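Local coordinates for protein pectate lyase (Bacillus, PDB 3VMV) that probably cleaves polygalacturonate, the main chain of pectate in plant cell walls, as a parallel beta-helix lyase of polysaccharide lyase family 1, at residues 235-247 with 296-310. Sequence-based numbering, arbitrary orientation.
Sequences VGARVFVENNYFD and TNFTPPYSYQVQSAT
Phe298 lays the CD1 corner of its ring over one face of the Arg238 guanidinium, 3.5 Å above the plane and toward the rim, the two planes 31° apart. The edge of the same ring meets the backbone N of Phe240, while Pro300 N sits above one of its faces. Phe240 has the CB of Glu242 on one face and Tyr304 OH at its edge, 3.6 Å from CE2; CD2 packs against Pro300 CD. CG of Phe240 lies anti to the backbone N (chi1 -179°), which sends the ring out between Phe298 and Tyr304. Were Phe298 an alanine, the face of the Arg238 guanidinium is likely to lose its aromatic cover, and a gap would probably open beside CB of Phe240. Tyr304 reaches Glu242 from the opposite direction, with OE2 at the edge of its ring, in plane; Tyr304 OH lies 2.9 Å from both OE1 and OE2 of Glu242, weakly hydrogen-bonded to one or the other. Glu242 OE1 also bonds His217, and Arg238 forms a salt bridge with Asp215. Farther along, Asn243 ND2 gives Gln307 O a nearly straight bond (2.9 Å, 171°), with the acceptor in the amide plane. Beside it Ala309 CA makes a CA-H...O contact to Asn243 O. Thus the loop leading into helix 309-319 runs along the outer side of strand 238-242, which lies between parallel strands 215-219 and 276-280 of the beta-helix, and the helix's first turn settles against Tyr245 and strand 283-285.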
ATOM      1  N   VAL A 235      -9.932   2.665 -16.297  1.00 11.85           N
ATOM      2  CA  VAL A 235     -10.930   3.764 -16.224  1.00 13.88           C
ATOM      3  C   VAL A 235     -10.317   5.114 -15.908  1.00 13.12           C
ATOM      4  O   VAL A 235     -10.663   5.798 -14.937  1.00 14.60           O
ATOM      5  CB  VAL A 235     -12.162   3.495 -15.287  1.00 14.81           C
ATOM      6  CG1 VAL A 235     -13.113   2.512 -15.960  1.00 21.27           C
ATOM      7  CG2 VAL A 235     -11.775   3.006 -13.916  1.00 12.81           C
ATOM      8  N   GLY A 236      -9.378   5.496 -16.769  1.00 15.20           N
ATOM      9  CA  GLY A 236      -8.861   6.856 -16.714  1.00 14.30           C
ATOM     10  C   GLY A 236      -7.801   7.110 -15.654  1.00 17.10           C
ATOM     11  O   GLY A 236      -7.393   8.263 -15.479  1.00 15.24           O
ATOM     12  N   ALA A 237      -7.353   6.067 -14.963  1.00 12.47           N
ATOM     13  CA  ALA A 237      -6.171   6.214 -14.102  1.00 11.29           C
ATOM     14  C   ALA A 237      -5.007   6.775 -14.906  1.00 11.52           C
ATOM     15  O   ALA A 237      -4.930   6.575 -16.095  1.00 12.44           O
ATOM     16  CB  ALA A 237      -5.753   4.872 -13.528  1.00 11.19           C
ATOM     17  N   ARG A 238      -4.121   7.521 -14.244  1.00 11.54           N
ATOM     18  CA  ARG A 238      -2.866   7.956 -14.885  1.00 11.66           C
ATOM     19  C   ARG A 238      -1.722   7.560 -13.993  1.00 10.99           C
ATOM     20  O   ARG A 238      -1.681   8.006 -12.825  1.00 11.74           O
ATOM     21  CB  ARG A 238      -2.843   9.477 -15.050  1.00 12.64           C
ATOM     22  CG  ARG A 238      -3.950   9.931 -16.010  1.00 13.41           C
ATOM     23  CD  ARG A 238      -3.856  11.415 -16.321  1.00 13.61           C
ATOM     24  NE  ARG A 238      -3.924  12.213 -15.099  1.00 13.22           N
ATOM     25  CZ  ARG A 238      -3.898  13.541 -15.130  1.00 16.01           C
ATOM     26  NH1 ARG A 238      -3.942  14.242 -14.030  1.00 17.55           N
ATOM     27  NH2 ARG A 238      -3.770  14.163 -16.299  1.00 20.48           N
ATOM     28  N   VAL A 239      -0.825   6.704 -14.498  1.00 10.03           N
ATOM     29  CA  VAL A 239       0.291   6.256 -13.654  1.00  9.93           C
ATOM     30  C   VAL A 239       1.624   6.610 -14.289  1.00 11.79           C
ATOM     31  O   VAL A 239       1.869   6.247 -15.453  1.00 12.36           O
ATOM     32  CB  VAL A 239       0.195   4.736 -13.295  1.00 12.29           C
ATOM     33  CG1 VAL A 239       0.192   3.869 -14.490  1.00 14.24           C
ATOM     34  CG2 VAL A 239       1.348   4.329 -12.366  1.00 11.84           C
ATOM     35  N   PHE A 240       2.429   7.409 -13.580  1.00 10.29           N
ATOM     36  CA  PHE A 240       3.794   7.705 -14.036  1.00 11.20           C
ATOM     37  C   PHE A 240       4.715   6.617 -13.506  1.00  9.82           C
ATOM     38  O   PHE A 240       4.886   6.506 -12.277  1.00  9.98           O
ATOM     39  CB  PHE A 240       4.198   9.120 -13.573  1.00 10.39           C
ATOM     40  CG  PHE A 240       5.602   9.540 -14.003  1.00 11.70           C
ATOM     41  CD1 PHE A 240       6.104   9.139 -15.230  1.00 12.22           C
ATOM     42  CD2 PHE A 240       6.349  10.407 -13.210  1.00 12.04           C
ATOM     43  CE1 PHE A 240       7.360   9.566 -15.652  1.00 14.20           C
ATOM     44  CE2 PHE A 240       7.616  10.818 -13.618  1.00 11.25           C
ATOM     45  CZ  PHE A 240       8.120  10.407 -14.832  1.00 12.58           C
ATOM     46  N   VAL A 241       5.249   5.796 -14.408  1.00 11.35           N
ATOM     47  CA  VAL A 241       6.082   4.623 -14.067  1.00 10.23           C
ATOM     48  C   VAL A 241       7.492   5.010 -14.405  1.00  9.29           C
ATOM     49  O   VAL A 241       7.861   5.032 -15.565  1.00  9.94           O
ATOM     50  CB  VAL A 241       5.627   3.422 -14.851  1.00 10.10           C
ATOM     51  CG1 VAL A 241       6.394   2.153 -14.458  1.00 10.34           C
ATOM     52  CG2 VAL A 241       4.098   3.248 -14.685  1.00 13.37           C
ATOM     53  N   GLU A 242       8.259   5.332 -13.360  1.00  8.40           N
ATOM     54  CA  GLU A 242       9.565   6.004 -13.550  1.00  8.01           C
ATOM     55  C   GLU A 242      10.698   5.286 -12.843  1.00  8.46           C
ATOM     56  O   GLU A 242      10.694   5.082 -11.615  1.00  8.96           O
ATOM     57  CB  GLU A 242       9.414   7.429 -12.966  1.00 10.46           C
ATOM     58  CG  GLU A 242      10.658   8.292 -13.124  1.00 11.56           C
ATOM     59  CD  GLU A 242      10.529   9.637 -12.399  1.00 14.89           C
ATOM     60  OE1 GLU A 242       9.794   9.678 -11.388  1.00 17.61           O
ATOM     61  OE2 GLU A 242      11.236  10.590 -12.826  1.00 17.28           O
ATOM     62  N   ASN A 243      11.705   4.920 -13.625  1.00 11.62           N
ATOM     63  CA  ASN A 243      12.946   4.379 -13.053  1.00  9.96           C
ATOM     64  C   ASN A 243      12.719   3.213 -12.101  1.00  9.38           C
ATOM     65  O   ASN A 243      13.279   3.150 -11.002  1.00 10.06           O
ATOM     66  CB  ASN A 243      13.783   5.488 -12.374  1.00  9.79           C
ATOM     67  CG  ASN A 243      14.298   6.524 -13.355  1.00 12.16           C
ATOM     68  OD1 ASN A 243      13.792   6.684 -14.501  1.00 12.16           O
ATOM     69  ND2 ASN A 243      15.309   7.272 -12.908  1.00 11.69           N
ATOM     70  N   ASN A 244      11.870   2.288 -12.522  1.00  9.65           N
ATOM     71  CA  ASN A 244      11.682   1.038 -11.804  1.00  7.13           C
ATOM     72  C   ASN A 244      12.445  -0.082 -12.463  1.00  9.29           C
ATOM     73  O   ASN A 244      12.729  -0.004 -13.651  1.00 10.40           O
ATOM     74  CB  ASN A 244      10.196   0.633 -11.762  1.00  9.20           C
ATOM     75  CG  ASN A 244       9.294   1.686 -11.139  1.00  9.18           C
ATOM     76  OD1 ASN A 244       9.143   1.739  -9.920  1.00  9.03           O
ATOM     77  ND2 ASN A 244       8.676   2.504 -11.971  1.00 10.12           N
ATOM     78  N   TYR A 245      12.730  -1.125 -11.689  1.00 11.01           N
ATOM     79  CA  TYR A 245      13.414  -2.301 -12.192  1.00  9.44           C
ATOM     80  C   TYR A 245      12.448  -3.479 -12.202  1.00 10.19           C
ATOM     81  O   TYR A 245      11.836  -3.747 -11.161  1.00  9.98           O
ATOM     82  CB  TYR A 245      14.656  -2.603 -11.321  1.00 10.11           C
ATOM     83  CG  TYR A 245      15.636  -3.504 -11.979  1.00 15.04           C
ATOM     84  CD1 TYR A 245      16.677  -2.931 -12.685  1.00 17.76           C
ATOM     85  CD2 TYR A 245      15.536  -4.884 -11.923  1.00 22.07           C
ATOM     86  CE1 TYR A 245      17.592  -3.658 -13.323  1.00 23.91           C
ATOM     87  CE2 TYR A 245      16.530  -5.672 -12.635  1.00 15.86           C
ATOM     88  CZ  TYR A 245      17.512  -4.993 -13.307  1.00 19.86           C
ATOM     89  OH  TYR A 245      18.507  -5.612 -14.032  1.00 25.77           O
ATOM     90  N   PHE A 246      12.286  -4.140 -13.366  1.00  9.35           N
ATOM     91  CA  PHE A 246      11.391  -5.276 -13.447  1.00  8.76           C
ATOM     92  C   PHE A 246      12.184  -6.501 -13.898  1.00 13.44           C
ATOM     93  O   PHE A 246      12.921  -6.426 -14.881  1.00 14.17           O
ATOM     94  CB  PHE A 246      10.356  -5.029 -14.557  1.00 11.13           C
ATOM     95  CG  PHE A 246       9.435  -3.868 -14.321  1.00 10.75           C
ATOM     96  CD1 PHE A 246       8.160  -4.070 -13.778  1.00  9.71           C
ATOM     97  CD2 PHE A 246       9.826  -2.559 -14.632  1.00 10.46           C
ATOM     98  CE1 PHE A 246       7.281  -3.005 -13.589  1.00 10.97           C
ATOM     99  CE2 PHE A 246       8.946  -1.498 -14.470  1.00  8.89           C
ATOM    100  CZ  PHE A 246       7.680  -1.685 -13.934  1.00 10.31           C
ATOM    101  N   ASP A 247      11.996  -7.635 -13.214  1.00 10.10           N
ATOM    102  CA  ASP A 247      12.655  -8.879 -13.595  1.00 11.39           C
ATOM    103  C   ASP A 247      11.573  -9.955 -13.604  1.00 12.31           C
ATOM    104  O   ASP A 247      10.986 -10.238 -12.548  1.00 11.43           O
ATOM    105  CB  ASP A 247      13.724  -9.219 -12.545  1.00 14.01           C
ATOM    106  CG  ASP A 247      14.371 -10.602 -12.755  1.00 18.15           C
ATOM    107  OD1 ASP A 247      15.228 -10.952 -11.939  1.00 23.10           O
ATOM    108  OD2 ASP A 247      14.071 -11.322 -13.723  1.00 21.30           O
ATOM    109  N   THR A 296       0.185   8.829 -21.646  1.00 13.48           N
ATOM    110  CA  THR A 296      -0.106  10.109 -21.015  1.00 14.04           C
ATOM    111  C   THR A 296       1.217  10.808 -20.710  1.00 15.25           C
ATOM    112  O   THR A 296       2.252  10.127 -20.568  1.00 15.57           O
ATOM    113  CB  THR A 296      -0.966   9.964 -19.709  1.00 14.14           C
ATOM    114  OG1 THR A 296      -1.180  11.263 -19.131  1.00 15.45           O
ATOM    115  CG2 THR A 296      -0.315   9.065 -18.633  1.00 11.96           C
ATOM    116  N   ASN A 297       1.160  12.144 -20.610  1.00 14.24           N
ATOM    117  CA  ASN A 297       2.295  12.953 -20.163  1.00 14.53           C
ATOM    118  C   ASN A 297       2.251  13.225 -18.659  1.00 15.10           C
ATOM    119  O   ASN A 297       3.099  13.974 -18.142  1.00 16.27           O
ATOM    120  CB  ASN A 297       2.302  14.309 -20.867  1.00 18.96           C
ATOM    121  CG  ASN A 297       2.433  14.197 -22.357  1.00 25.49           C
ATOM    122  OD1 ASN A 297       1.644  14.788 -23.115  1.00 32.77           O
ATOM    123  ND2 ASN A 297       3.430  13.449 -22.798  1.00 23.72           N
ATOM    124  N   PHE A 298       1.274  12.640 -17.957  1.00 13.36           N
ATOM    125  CA  PHE A 298       1.118  12.853 -16.508  1.00 13.22           C
ATOM    126  C   PHE A 298       2.439  12.731 -15.731  1.00 11.73           C
ATOM    127  O   PHE A 298       3.144  11.711 -15.819  1.00 13.94           O
ATOM    128  CB  PHE A 298       0.105  11.878 -15.910  1.00 13.07           C
ATOM    129  CG  PHE A 298       0.063  11.930 -14.412  1.00 12.19           C
ATOM    130  CD1 PHE A 298      -0.473  13.008 -13.748  1.00 13.20           C
ATOM    131  CD2 PHE A 298       0.657  10.914 -13.682  1.00 12.87           C
ATOM    132  CE1 PHE A 298      -0.468  13.057 -12.340  1.00 13.21           C
ATOM    133  CE2 PHE A 298       0.666  10.955 -12.298  1.00 14.68           C
ATOM    134  CZ  PHE A 298       0.109  12.029 -11.621  1.00 14.80           C
ATOM    135  N   THR A 299       2.749  13.799 -14.982  1.00 13.67           N
ATOM    136  CA  THR A 299       3.824  13.862 -13.984  1.00 14.18           C
ATOM    137  C   THR A 299       3.200  14.440 -12.698  1.00 10.91           C
ATOM    138  O   THR A 299       2.331  15.324 -12.763  1.00 13.50           O
ATOM    139  CB  THR A 299       4.876  14.853 -14.558  1.00 29.99           C
ATOM    140  OG1 THR A 299       5.390  14.310 -15.794  1.00 35.51           O
ATOM    141  CG2 THR A 299       6.006  15.071 -13.640  1.00 32.89           C
ATOM    142  N   PRO A 300       3.642  13.965 -11.513  1.00 10.93           N
ATOM    143  CA  PRO A 300       2.995  14.392 -10.280  1.00 11.57           C
ATOM    144  C   PRO A 300       3.443  15.799  -9.872  1.00 13.65           C
ATOM    145  O   PRO A 300       4.522  16.286 -10.238  1.00 15.89           O
ATOM    146  CB  PRO A 300       3.474  13.351  -9.251  1.00 14.78           C
ATOM    147  CG  PRO A 300       4.873  12.955  -9.782  1.00 13.67           C
ATOM    148  CD  PRO A 300       4.694  12.956 -11.274  1.00 13.27           C
ATOM    149  N   PRO A 301       2.605  16.457  -9.101  1.00 12.69           N
ATOM    150  CA  PRO A 301       2.789  17.862  -8.742  1.00 11.87           C
ATOM    151  C   PRO A 301       3.679  18.110  -7.551  1.00 15.51           C
ATOM    152  O   PRO A 301       3.401  19.052  -6.828  1.00 25.11           O
ATOM    153  CB  PRO A 301       1.362  18.303  -8.423  1.00 14.74           C
ATOM    154  CG  PRO A 301       0.728  17.070  -7.864  1.00 16.28           C
ATOM    155  CD  PRO A 301       1.312  15.926  -8.638  1.00 15.05           C
ATOM    156  N   TYR A 302       4.710  17.312  -7.311  1.00 12.39           N
ATOM    157  CA  TYR A 302       5.534  17.531  -6.143  1.00 11.16           C
ATOM    158  C   TYR A 302       7.011  17.360  -6.499  1.00 11.71           C
ATOM    159  O   TYR A 302       7.335  16.756  -7.516  1.00 12.15           O
ATOM    160  CB  TYR A 302       5.147  16.580  -4.977  1.00 13.28           C
ATOM    161  CG  TYR A 302       5.060  15.098  -5.353  1.00 11.34           C
ATOM    162  CD1 TYR A 302       6.202  14.374  -5.700  1.00 11.75           C
ATOM    163  CD2 TYR A 302       3.832  14.437  -5.392  1.00 11.23           C
ATOM    164  CE1 TYR A 302       6.130  13.028  -6.045  1.00 10.84           C
ATOM    165  CE2 TYR A 302       3.769  13.072  -5.741  1.00  9.88           C
ATOM    166  CZ  TYR A 302       4.904  12.389  -6.041  1.00 10.85           C
ATOM    167  OH  TYR A 302       4.810  11.044  -6.365  1.00 11.64           O
ATOM    168  N   SER A 303       7.871  17.899  -5.632  1.00 11.46           N
ATOM    169  CA  SER A 303       9.313  17.700  -5.740  1.00 11.49           C
ATOM    170  C   SER A 303       9.672  16.320  -5.224  1.00 12.47           C
ATOM    171  O   SER A 303       9.047  15.834  -4.286  1.00 14.03           O
ATOM    172  CB  SER A 303      10.001  18.760  -4.886  1.00 11.12           C
ATOM    173  OG  SER A 303       9.668  20.077  -5.323  1.00 11.47           O
ATOM    174  N   TYR A 304      10.730  15.718  -5.779  1.00 10.40           N
ATOM    175  CA  TYR A 304      11.171  14.432  -5.295  1.00 11.27           C
ATOM    176  C   TYR A 304      12.591  14.169  -5.806  1.00 14.83           C
ATOM    177  O   TYR A 304      13.087  14.863  -6.704  1.00 12.06           O
ATOM    178  CB  TYR A 304      10.195  13.295  -5.695  1.00 12.36           C
ATOM    179  CG  TYR A 304      10.074  13.077  -7.191  1.00  9.48           C
ATOM    180  CD1 TYR A 304      10.780  12.063  -7.836  1.00 12.26           C
ATOM    181  CD2 TYR A 304       9.257  13.914  -7.974  1.00 11.04           C
ATOM    182  CE1 TYR A 304      10.700  11.873  -9.208  1.00 11.08           C
ATOM    183  CE2 TYR A 304       9.141  13.722  -9.353  1.00 12.52           C
ATOM    184  CZ  TYR A 304       9.878  12.697  -9.984  1.00 10.01           C
ATOM    185  OH  TYR A 304       9.742  12.540 -11.339  1.00 13.64           O
ATOM    186  N   GLN A 305      13.236  13.185  -5.201  1.00 12.40           N
ATOM    187  CA  GLN A 305      14.542  12.709  -5.646  1.00 12.74           C
ATOM    188  C   GLN A 305      14.367  11.326  -6.185  1.00 12.78           C
ATOM    189  O   GLN A 305      13.678  10.501  -5.534  1.00 15.03           O
ATOM    190  CB  GLN A 305      15.492  12.691  -4.451  1.00 14.46           C
ATOM    191  CG  GLN A 305      15.837  14.073  -3.988  1.00 24.95           C
ATOM    192  CD  GLN A 305      16.776  14.764  -4.943  1.00 34.07           C
ATOM    193  OE1 GLN A 305      17.775  14.184  -5.383  1.00 39.30           O
ATOM    194  NE2 GLN A 305      16.463  16.017  -5.281  1.00 38.62           N
ATOM    195  N   VAL A 306      14.980  11.058  -7.331  1.00 10.88           N
ATOM    196  CA  VAL A 306      14.797   9.753  -7.985  1.00 11.02           C
ATOM    197  C   VAL A 306      16.139   9.195  -8.431  1.00 11.98           C
ATOM    198  O   VAL A 306      16.951   9.884  -9.053  1.00 13.75           O
ATOM    199  CB  VAL A 306      13.750   9.851  -9.119  1.00 12.24           C
ATOM    200  CG1 VAL A 306      14.167  10.854 -10.208  1.00 13.01           C
ATOM    201  CG2 VAL A 306      13.500   8.468  -9.744  1.00 10.54           C
ATOM    202  N   GLN A 307      16.407   7.955  -8.033  1.00  9.85           N
ATOM    203  CA  GLN A 307      17.625   7.235  -8.452  1.00 10.70           C
ATOM    204  C   GLN A 307      17.452   6.611  -9.828  1.00 11.44           C
ATOM    205  O   GLN A 307      16.355   6.540 -10.355  1.00 11.82           O
ATOM    206  CB  GLN A 307      17.898   6.104  -7.464  1.00 10.98           C
ATOM    207  CG  GLN A 307      18.103   6.545  -6.026  1.00 12.54           C
ATOM    208  CD  GLN A 307      18.357   5.314  -5.161  1.00 14.79           C
ATOM    209  OE1 GLN A 307      17.452   4.531  -4.915  1.00 13.67           O
ATOM    210  NE2 GLN A 307      19.605   5.067  -4.853  1.00 18.74           N
ATOM    211  N   SER A 308      18.545   6.129 -10.424  1.00 10.56           N
ATOM    212  CA  SER A 308      18.365   5.298 -11.605  1.00  9.71           C
ATOM    213  C   SER A 308      17.680   3.987 -11.188  1.00 10.24           C
ATOM    214  O   SER A 308      17.648   3.635 -10.000  1.00 11.65           O
ATOM    215  CB  SER A 308      19.720   4.981 -12.230  1.00 13.83           C
ATOM    216  OG  SER A 308      20.460   4.081 -11.404  1.00 15.12           O
ATOM    217  N   ALA A 309      17.139   3.275 -12.165  1.00 10.48           N
ATOM    218  CA  ALA A 309      16.488   1.994 -11.870  1.00 10.90           C
ATOM    219  C   ALA A 309      17.456   1.026 -11.221  1.00 10.16           C
ATOM    220  O   ALA A 309      17.059   0.280 -10.316  1.00 10.99           O
ATOM    221  CB  ALA A 309      15.908   1.390 -13.160  1.00  9.04           C
ATOM    222  N   THR A 310      18.699   0.984 -11.671  1.00 11.56           N
ATOM    223  CA  THR A 310      19.626   0.005 -11.104  1.00 11.75           C
ATOM    224  C   THR A 310      20.112   0.417  -9.736  1.00 13.41           C
ATOM    225  O   THR A 310      20.335  -0.433  -8.877  1.00 12.94           O
ATOM    226  CB  THR A 310      20.803  -0.269 -12.043  1.00 13.56           C
ATOM    227  OG1 THR A 310      21.470   0.972 -12.354  1.00 17.19           O
ATOM    228  CG2 THR A 310      20.310  -0.941 -13.344  1.00 16.28           C
TER